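Side-chain contacts in reducing end xylose-releasing exo-oligoxylanase (Paenibacillus barengoltzii G22, PDB 5YXT), which probably hydrolyses xylo-oligosaccharides, releasing xylose from their reducing end, as a family 8 glycoside hydrolase: residues 271-276 and 280-285; 284-289 and 330-335; 36-41 and 75-80. All coordinates share one frame; numbering follows the deposited sequence.

Contact 1 of 3, residues 271-276 and 280-285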
# COMPACT_ATOMS: atom_id res chain seq x y z
N LEU C 271 -21.90 5.21 0.23
CA LEU C 271 -23.08 5.51 -0.58
C LEU C 271 -23.28 7.01 -0.75
O LEU C 271 -23.61 7.47 -1.84
CB LEU C 271 -24.34 4.87 -0.00
CG LEU C 271 -25.54 4.87 -0.96
CD1 LEU C 271 -25.21 4.14 -2.25
CD2 LEU C 271 -26.82 4.31 -0.34
N ASP C 272 -23.06 7.78 0.32
CA ASP C 272 -23.13 9.24 0.19
C ASP C 272 -22.12 9.75 -0.82
O ASP C 272 -22.43 10.60 -1.65
CB ASP C 272 -22.91 9.91 1.55
CG ASP C 272 -23.14 11.42 1.49
OD1 ASP C 272 -24.07 11.88 0.79
OD2 ASP C 272 -22.38 12.16 2.15
N TRP C 273 -20.88 9.23 -0.75
CA TRP C 273 -19.87 9.69 -1.69
C TRP C 273 -20.28 9.36 -3.12
O TRP C 273 -20.18 10.21 -4.01
CB TRP C 273 -18.50 9.09 -1.39
CG TRP C 273 -17.52 9.63 -2.39
CD1 TRP C 273 -17.04 9.01 -3.51
CD2 TRP C 273 -16.96 10.95 -2.40
NE1 TRP C 273 -16.20 9.85 -4.20
CE2 TRP C 273 -16.14 11.05 -3.55
CE3 TRP C 273 -17.07 12.06 -1.56
CZ2 TRP C 273 -15.43 12.21 -3.86
CZ3 TRP C 273 -16.36 13.21 -1.88
CH2 TRP C 273 -15.55 13.27 -3.02
N GLU C 274 -20.76 8.13 -3.36
CA GLU C 274 -21.17 7.78 -4.71
C GLU C 274 -22.34 8.64 -5.18
O GLU C 274 -22.37 9.08 -6.33
CB GLU C 274 -21.54 6.29 -4.81
CG GLU C 274 -22.33 5.89 -6.08
CD GLU C 274 -21.51 5.94 -7.39
OE1 GLU C 274 -20.40 6.53 -7.42
OE2 GLU C 274 -22.00 5.39 -8.40
N TRP C 275 -23.31 8.91 -4.30
CA TRP C 275 -24.52 9.63 -4.72
C TRP C 275 -24.30 11.13 -4.83
O TRP C 275 -24.92 11.77 -5.69
CB TRP C 275 -25.68 9.40 -3.75
CG TRP C 275 -26.42 8.11 -3.95
CD1 TRP C 275 -26.09 7.09 -4.78
CD2 TRP C 275 -27.61 7.71 -3.27
NE1 TRP C 275 -27.01 6.07 -4.67
CE2 TRP C 275 -27.95 6.43 -3.74
CE3 TRP C 275 -28.42 8.31 -2.30
CZ2 TRP C 275 -29.07 5.74 -3.28
CZ3 TRP C 275 -29.53 7.63 -1.84
CH2 TRP C 275 -29.85 6.37 -2.33
N PHE C 276 -23.45 11.71 -3.99
CA PHE C 276 -23.34 13.16 -3.91
C PHE C 276 -21.92 13.68 -3.95
O PHE C 276 -21.75 14.87 -4.26
CB PHE C 276 -24.05 13.68 -2.65
CG PHE C 276 -25.54 13.60 -2.76
CD1 PHE C 276 -26.25 14.57 -3.45
CD2 PHE C 276 -26.23 12.52 -2.24
CE1 PHE C 276 -27.61 14.49 -3.59
CE2 PHE C 276 -27.60 12.44 -2.37
CZ PHE C 276 -28.29 13.42 -3.05
N PRO C 280 -15.05 15.41 0.79
CA PRO C 280 -13.85 14.58 0.55
C PRO C 280 -13.30 13.92 1.81
O PRO C 280 -12.60 12.90 1.70
CB PRO C 280 -12.84 15.59 -0.03
CG PRO C 280 -13.66 16.79 -0.44
CD PRO C 280 -14.85 16.83 0.46
N TRP C 281 -13.63 14.43 2.99
CA TRP C 281 -13.23 13.77 4.23
C TRP C 281 -13.71 12.33 4.27
O TRP C 281 -13.03 11.47 4.85
CB TRP C 281 -13.79 14.55 5.42
CG TRP C 281 -13.60 13.85 6.73
CD1 TRP C 281 -12.54 13.96 7.58
CD2 TRP C 281 -14.51 12.93 7.34
NE1 TRP C 281 -12.73 13.16 8.68
CE2 TRP C 281 -13.93 12.52 8.56
CE3 TRP C 281 -15.75 12.40 6.97
CZ2 TRP C 281 -14.56 11.61 9.42
CZ3 TRP C 281 -16.38 11.50 7.83
CH2 TRP C 281 -15.77 11.11 9.04
N GLN C 282 -14.87 12.04 3.66
CA GLN C 282 -15.38 10.68 3.66
C GLN C 282 -14.38 9.68 3.08
O GLN C 282 -14.26 8.56 3.58
CB GLN C 282 -16.71 10.62 2.90
CG GLN C 282 -17.78 11.51 3.53
CD GLN C 282 -19.08 11.51 2.77
OE1 GLN C 282 -19.13 11.14 1.60
NE2 GLN C 282 -20.15 11.93 3.44
N ARG C 283 -13.65 10.07 2.03
CA ARG C 283 -12.65 9.16 1.47
C ARG C 283 -11.52 8.89 2.47
O ARG C 283 -11.05 7.76 2.59
CB ARG C 283 -12.10 9.73 0.16
CG ARG C 283 -13.21 10.37 -0.64
CD ARG C 283 -12.85 10.71 -2.10
NE ARG C 283 -12.11 9.66 -2.77
CZ ARG C 283 -12.69 8.67 -3.42
NH1 ARG C 283 -14.00 8.66 -3.42
NH2 ARG C 283 -12.00 7.74 -4.06
N GLU C 284 -11.11 9.92 3.21
CA GLU C 284 -10.09 9.71 4.23
C GLU C 284 -10.59 8.79 5.34
O GLU C 284 -9.86 7.91 5.80
CB GLU C 284 -9.64 11.05 4.81
CG GLU C 284 -8.63 11.77 3.94
CD GLU C 284 -7.38 12.15 4.71
OE1 GLU C 284 -6.74 11.23 5.29
OE2 GLU C 284 -7.03 13.35 4.74
N ALA C 285 -11.85 8.97 5.76
CA ALA C 285 -12.38 8.13 6.83
C ALA C 285 -12.51 6.67 6.39
O ALA C 285 -12.17 5.76 7.15
CB ALA C 285 -13.74 8.67 7.30
O HOH W 1 -20.76 12.64 -0.05
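Asp272 and Trp273 face Gln282 and Arg283 across an antiparallel alpha-alpha hairpin, the pairing from which the (alpha/alpha)6 barrel of family 8 glycoside hydrolases is built. Helices 263-276 and 281-294 are joined by a short turn; the axes of their facing segments approach to 10.3 Å and run at 149°. The polar pair meets at about a right angle: Gln282, extended beyond CG, sends NE2 to OD2 of Asp272 in a short, nearly straight hydrogen bond (2.6 Å, 172°). The carboxylate oxygen lies almost in the amide plane and receives the N-H on its anti lone pair, although the carboxylate and amide planes are strongly turned against each other. OD2 also makes a salt bridge to Arg225, which probably favours the charged carboxylate in this buried place. Beside this pair, the Trp273 ring stands with its CG anti to the backbone N (chi1 -179°), directed at the second helix. Arg283 crosses it, laying CD over one face, 3.7 Å from the centroid of the six-membered ring, a CH-pi contact. The bend at chi3 carries the guanidinium on toward the five-membered ring, with CZ 4.3 Å from its centroid in what would be an off-centre cation-pi contact, though the guanidinium placement is doubtful, since NH1 falls too near NE1, another donor, whose hydrogen bond goes to the carbonyl of Glu3. At the ring edge, near its plane, lies Gln282 OE1; this oxygen also accepts a hydrogen bond of 2.8 Å from a water, which makes a weaker one to Asp272 OD2.

Contact 2 of 3, residues 284-289 and 330-335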
# COMPACT_ATOMS: atom_id res chain seq x y z
N GLU C 284 -11.11 9.92 3.21
CA GLU C 284 -10.09 9.71 4.23
C GLU C 284 -10.59 8.79 5.34
O GLU C 284 -9.86 7.91 5.80
CB GLU C 284 -9.64 11.05 4.81
CG GLU C 284 -8.63 11.77 3.94
CD GLU C 284 -7.38 12.15 4.71
OE1 GLU C 284 -6.74 11.23 5.29
OE2 GLU C 284 -7.03 13.35 4.74
N ALA C 285 -11.85 8.97 5.76
CA ALA C 285 -12.38 8.13 6.83
C ALA C 285 -12.51 6.67 6.39
O ALA C 285 -12.17 5.76 7.15
CB ALA C 285 -13.74 8.67 7.30
N VAL C 286 -13.00 6.43 5.17
CA VAL C 286 -13.09 5.06 4.69
C VAL C 286 -11.70 4.46 4.55
O VAL C 286 -11.47 3.28 4.86
CB VAL C 286 -13.88 5.00 3.37
CG1 VAL C 286 -13.68 3.67 2.68
CG2 VAL C 286 -15.38 5.24 3.63
N GLY C 287 -10.74 5.28 4.11
CA GLY C 287 -9.35 4.83 4.08
C GLY C 287 -8.87 4.35 5.44
O GLY C 287 -8.15 3.35 5.53
N LYS C 288 -9.26 5.04 6.51
CA LYS C 288 -8.81 4.64 7.84
C LYS C 288 -9.46 3.34 8.29
O LYS C 288 -8.80 2.49 8.90
CB LYS C 288 -9.10 5.76 8.85
CG LYS C 288 -8.14 6.93 8.75
CD LYS C 288 -8.68 8.15 9.47
CE LYS C 288 -7.91 9.39 9.06
NZ LYS C 288 -8.21 10.49 9.99
N ILE C 289 -10.76 3.18 8.01
CA ILE C 289 -11.46 1.96 8.42
C ILE C 289 -10.91 0.76 7.67
O ILE C 289 -10.63 -0.29 8.26
CB ILE C 289 -12.98 2.12 8.19
CG1 ILE C 289 -13.50 3.31 9.02
CG2 ILE C 289 -13.72 0.83 8.56
CD1 ILE C 289 -14.89 3.79 8.63
N LEU C 330 -16.75 2.28 -2.49
CA LEU C 330 -17.27 3.36 -3.32
C LEU C 330 -16.63 4.71 -2.98
O LEU C 330 -16.63 5.61 -3.82
CB LEU C 330 -18.79 3.45 -3.17
CG LEU C 330 -19.64 2.37 -3.86
CD1 LEU C 330 -21.09 2.59 -3.54
CD2 LEU C 330 -19.42 2.37 -5.38
N ALA C 331 -16.08 4.87 -1.79
CA ALA C 331 -15.38 6.09 -1.41
C ALA C 331 -13.88 5.89 -1.26
O ALA C 331 -13.21 6.70 -0.60
CB ALA C 331 -15.97 6.66 -0.12
N ALA C 332 -13.31 4.84 -1.86
CA ALA C 332 -11.91 4.53 -1.65
C ALA C 332 -11.26 4.14 -2.98
O ALA C 332 -11.93 3.92 -3.99
CB ALA C 332 -11.73 3.40 -0.63
N ASP C 333 -9.93 4.05 -2.95
CA ASP C 333 -9.17 3.63 -4.12
C ASP C 333 -7.85 3.05 -3.64
O ASP C 333 -7.38 3.38 -2.55
CB ASP C 333 -8.93 4.78 -5.09
CG ASP C 333 -8.65 4.31 -6.49
OD1 ASP C 333 -9.53 3.62 -7.07
OD2 ASP C 333 -7.57 4.63 -7.02
N GLY C 334 -7.26 2.19 -4.46
CA GLY C 334 -6.01 1.56 -4.10
C GLY C 334 -6.19 0.09 -3.78
O GLY C 334 -7.29 -0.48 -3.89
N PRO C 335 -5.10 -0.57 -3.38
CA PRO C 335 -5.15 -2.02 -3.16
C PRO C 335 -6.01 -2.45 -1.98
O PRO C 335 -6.59 -3.53 -2.03
CB PRO C 335 -3.68 -2.40 -2.96
CG PRO C 335 -3.02 -1.12 -2.51
CD PRO C 335 -3.73 -0.04 -3.27
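Val286 meets two consecutive alanines with its two methyl branches, one for each: CG1 lies 3.9 Å from CB of Ala332, and CG2 lies 4.1 Å from CB of Ala331. With CG1 anti to the backbone N (chi1 165°) and CG2 beside that nitrogen, the fork opens toward the loop, and both alanine CB atoms point back at the helix. All three residues are buried and the contact is purely apolar, with no hydrogen bond across it. The next shell comes from helix 263-276, where Leu269 packs on Val286 and Trp273 on Ala331, so that the same helix touches both partners. Farther along the loop, Gly334 occupies the N-cap position of helix 335-345 with backbone angles (phi 109°) that call for glycine, and the chain turns there into Pro335, which packs on Cys9 of the third subunit. On the helix side, Lys288 gives its NZ to the carbonyl of Pro234. The loop between helices 318-327 and 335-345 thus lies against both helix 281-294, through Val286, and helix 263-276, through Trp273.

Contact 3 of 3, residues 36-41 and 75-80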
# COMPACT_ATOMS: atom_id res chain seq x y z
N GLU C 36 -32.58 -14.46 -4.70
CA GLU C 36 -33.40 -15.67 -4.56
C GLU C 36 -33.17 -16.35 -3.21
O GLU C 36 -34.14 -16.75 -2.55
CB GLU C 36 -33.13 -16.61 -5.72
CG GLU C 36 -33.55 -15.96 -7.06
CD GLU C 36 -33.46 -16.88 -8.26
OE1 GLU C 36 -32.58 -16.65 -9.12
OE2 GLU C 36 -34.30 -17.80 -8.37
N GLN C 37 -31.92 -16.42 -2.75
CA GLN C 37 -31.63 -17.05 -1.45
C GLN C 37 -32.29 -16.30 -0.30
O GLN C 37 -32.66 -16.91 0.71
CB GLN C 37 -30.12 -17.11 -1.22
CG GLN C 37 -29.35 -18.05 -2.14
CD GLN C 37 -27.93 -18.31 -1.65
OE1 GLN C 37 -26.98 -17.65 -2.06
NE2 GLN C 37 -27.79 -19.29 -0.77
N LEU C 38 -32.43 -14.99 -0.42
CA LEU C 38 -32.93 -14.17 0.69
C LEU C 38 -34.44 -13.99 0.65
O LEU C 38 -35.07 -13.90 1.72
CB LEU C 38 -32.25 -12.79 0.66
CG LEU C 38 -30.90 -12.66 1.37
CD1 LEU C 38 -29.95 -13.77 1.02
CD2 LEU C 38 -30.25 -11.29 1.11
N PHE C 39 -35.02 -13.93 -0.54
CA PHE C 39 -36.44 -13.61 -0.69
C PHE C 39 -37.27 -14.73 -1.29
O PHE C 39 -38.50 -14.69 -1.17
CB PHE C 39 -36.63 -12.34 -1.54
CG PHE C 39 -36.25 -11.07 -0.82
CD1 PHE C 39 -34.92 -10.67 -0.74
CD2 PHE C 39 -37.22 -10.32 -0.17
CE1 PHE C 39 -34.56 -9.53 -0.03
CE2 PHE C 39 -36.87 -9.17 0.53
CZ PHE C 39 -35.54 -8.77 0.60
N GLU C 40 -36.66 -15.71 -1.94
CA GLU C 40 -37.41 -16.80 -2.56
C GLU C 40 -36.86 -18.18 -2.19
O GLU C 40 -37.26 -19.17 -2.80
CB GLU C 40 -37.43 -16.63 -4.08
CG GLU C 40 -38.20 -15.40 -4.54
CD GLU C 40 -37.77 -14.91 -5.90
OE1 GLU C 40 -38.14 -13.77 -6.27
OE2 GLU C 40 -37.07 -15.66 -6.61
N GLY C 41 -35.99 -18.27 -1.19
CA GLY C 41 -35.31 -19.50 -0.84
C GLY C 41 -35.98 -20.23 0.30
O GLY C 41 -37.21 -20.25 0.43
N MET C 75 -38.08 -3.18 2.24
CA MET C 75 -38.71 -2.32 1.25
C MET C 75 -37.67 -1.64 0.37
O MET C 75 -37.86 -1.52 -0.84
CB MET C 75 -39.60 -1.30 1.94
CG MET C 75 -40.93 -1.87 2.37
SD MET C 75 -41.73 -0.87 3.63
CE MET C 75 -42.07 0.60 2.66
N MET C 76 -36.53 -1.23 0.95
CA MET C 76 -35.51 -0.60 0.12
C MET C 76 -34.91 -1.60 -0.87
O MET C 76 -34.72 -1.27 -2.04
CB MET C 76 -34.41 0.04 0.97
CG MET C 76 -33.36 0.80 0.09
SD MET C 76 -34.02 2.22 -0.85
CE MET C 76 -34.04 3.50 0.40
N MET C 77 -34.61 -2.83 -0.42
CA MET C 77 -34.14 -3.85 -1.36
C MET C 77 -35.18 -4.11 -2.46
O MET C 77 -34.82 -4.26 -3.63
CB MET C 77 -33.78 -5.16 -0.65
CG MET C 77 -32.59 -5.15 0.31
SD MET C 77 -32.96 -6.16 1.77
CE MET C 77 -32.07 -7.70 1.63
N ALA C 78 -36.46 -4.18 -2.09
CA ALA C 78 -37.49 -4.52 -3.06
C ALA C 78 -37.66 -3.42 -4.13
O ALA C 78 -37.83 -3.72 -5.32
CB ALA C 78 -38.82 -4.79 -2.34
N VAL C 79 -37.56 -2.15 -3.73
CA VAL C 79 -37.71 -1.10 -4.72
C VAL C 79 -36.43 -0.96 -5.56
O VAL C 79 -36.51 -0.66 -6.76
CB VAL C 79 -38.12 0.23 -4.05
CG1 VAL C 79 -37.08 0.71 -3.06
CG2 VAL C 79 -38.44 1.32 -5.12
N GLN C 80 -35.26 -1.22 -4.99
CA GLN C 80 -34.05 -1.19 -5.81
C GLN C 80 -34.03 -2.33 -6.82
O GLN C 80 -33.59 -2.16 -7.96
CB GLN C 80 -32.81 -1.24 -4.92
CG GLN C 80 -32.59 0.02 -4.07
CD GLN C 80 -32.38 1.26 -4.91
OE1 GLN C 80 -31.99 1.18 -6.06
NE2 GLN C 80 -32.64 2.42 -4.32
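Met77 and Phe39 form a Met-aromatic contact, with Leu38 as a smaller third member, where helix 24-40 packs near its C-terminal end on helix 68-80 in the helical barrel of this family 8 enzyme. The backbones stay well apart, the nearest CA atoms being those of Phe39 and Ala78 at 9.5 Å, and the long methionine side chain bridges the space. Bent at both chi2 and chi3, Met77 comes up to the rim of the Phe39 ring and not over its face: Met77 SD lies 5.1 Å from the ring centroid, 88° off the ring normal. The ring atom nearest to Met77 SD is Phe39 CZ, at 3.9 Å. Here the polarisable sulfur faces the ring C-H edge. The aromatic ring reaches out to it with CG anti to the carbonyl carbon (chi1 -73°), while Trp35, from the same helix as Phe39, stacks on the ring and probably helps to fix its tilt. Leu363 of helix 355-369 touches Leu38, Phe39 and Met77 alike, and Val86 of helix 84-98 adds to the packing on Phe39. Replacing Phe39 with an alanine would probably leave the sulfur and methyl of Met77 without their aromatic edge and deprive Trp35 of its stacking partner. Leu38 crosses the methionine at about a right angle and offers it CD2. The terminal methyl touches both residues of helix 24-40: Met77 CE is 4.1 Å from Leu38 CD2 and 3.5 Å from Phe39 CE1.

Contacts 1 and 2 are neighbours, their centres 9 Å apart, and both use helix 281-294, sharing Glu284 and Ala285. They touch directly: Trp273 CB packs 3.7 Å from Ala331 CB, and Arg283 CB lies 3.3 Å from Ala331 O, so the loop 330-335 packs on both Trp273 and Arg283. Contact 3 stands apart, its centre about 26 Å from that of contact 1 and 28 Å from that of contact 2, and touches neither. It joins helices from an earlier part of the chain. Contacts 1 and 2 also approach other subunits, whereas no other chain of the assembly touches the segments of contact 3. Contacts 1 and 3 join helices and contact 2 a helix and a loop; none can be tied to a substrate or catalytic site.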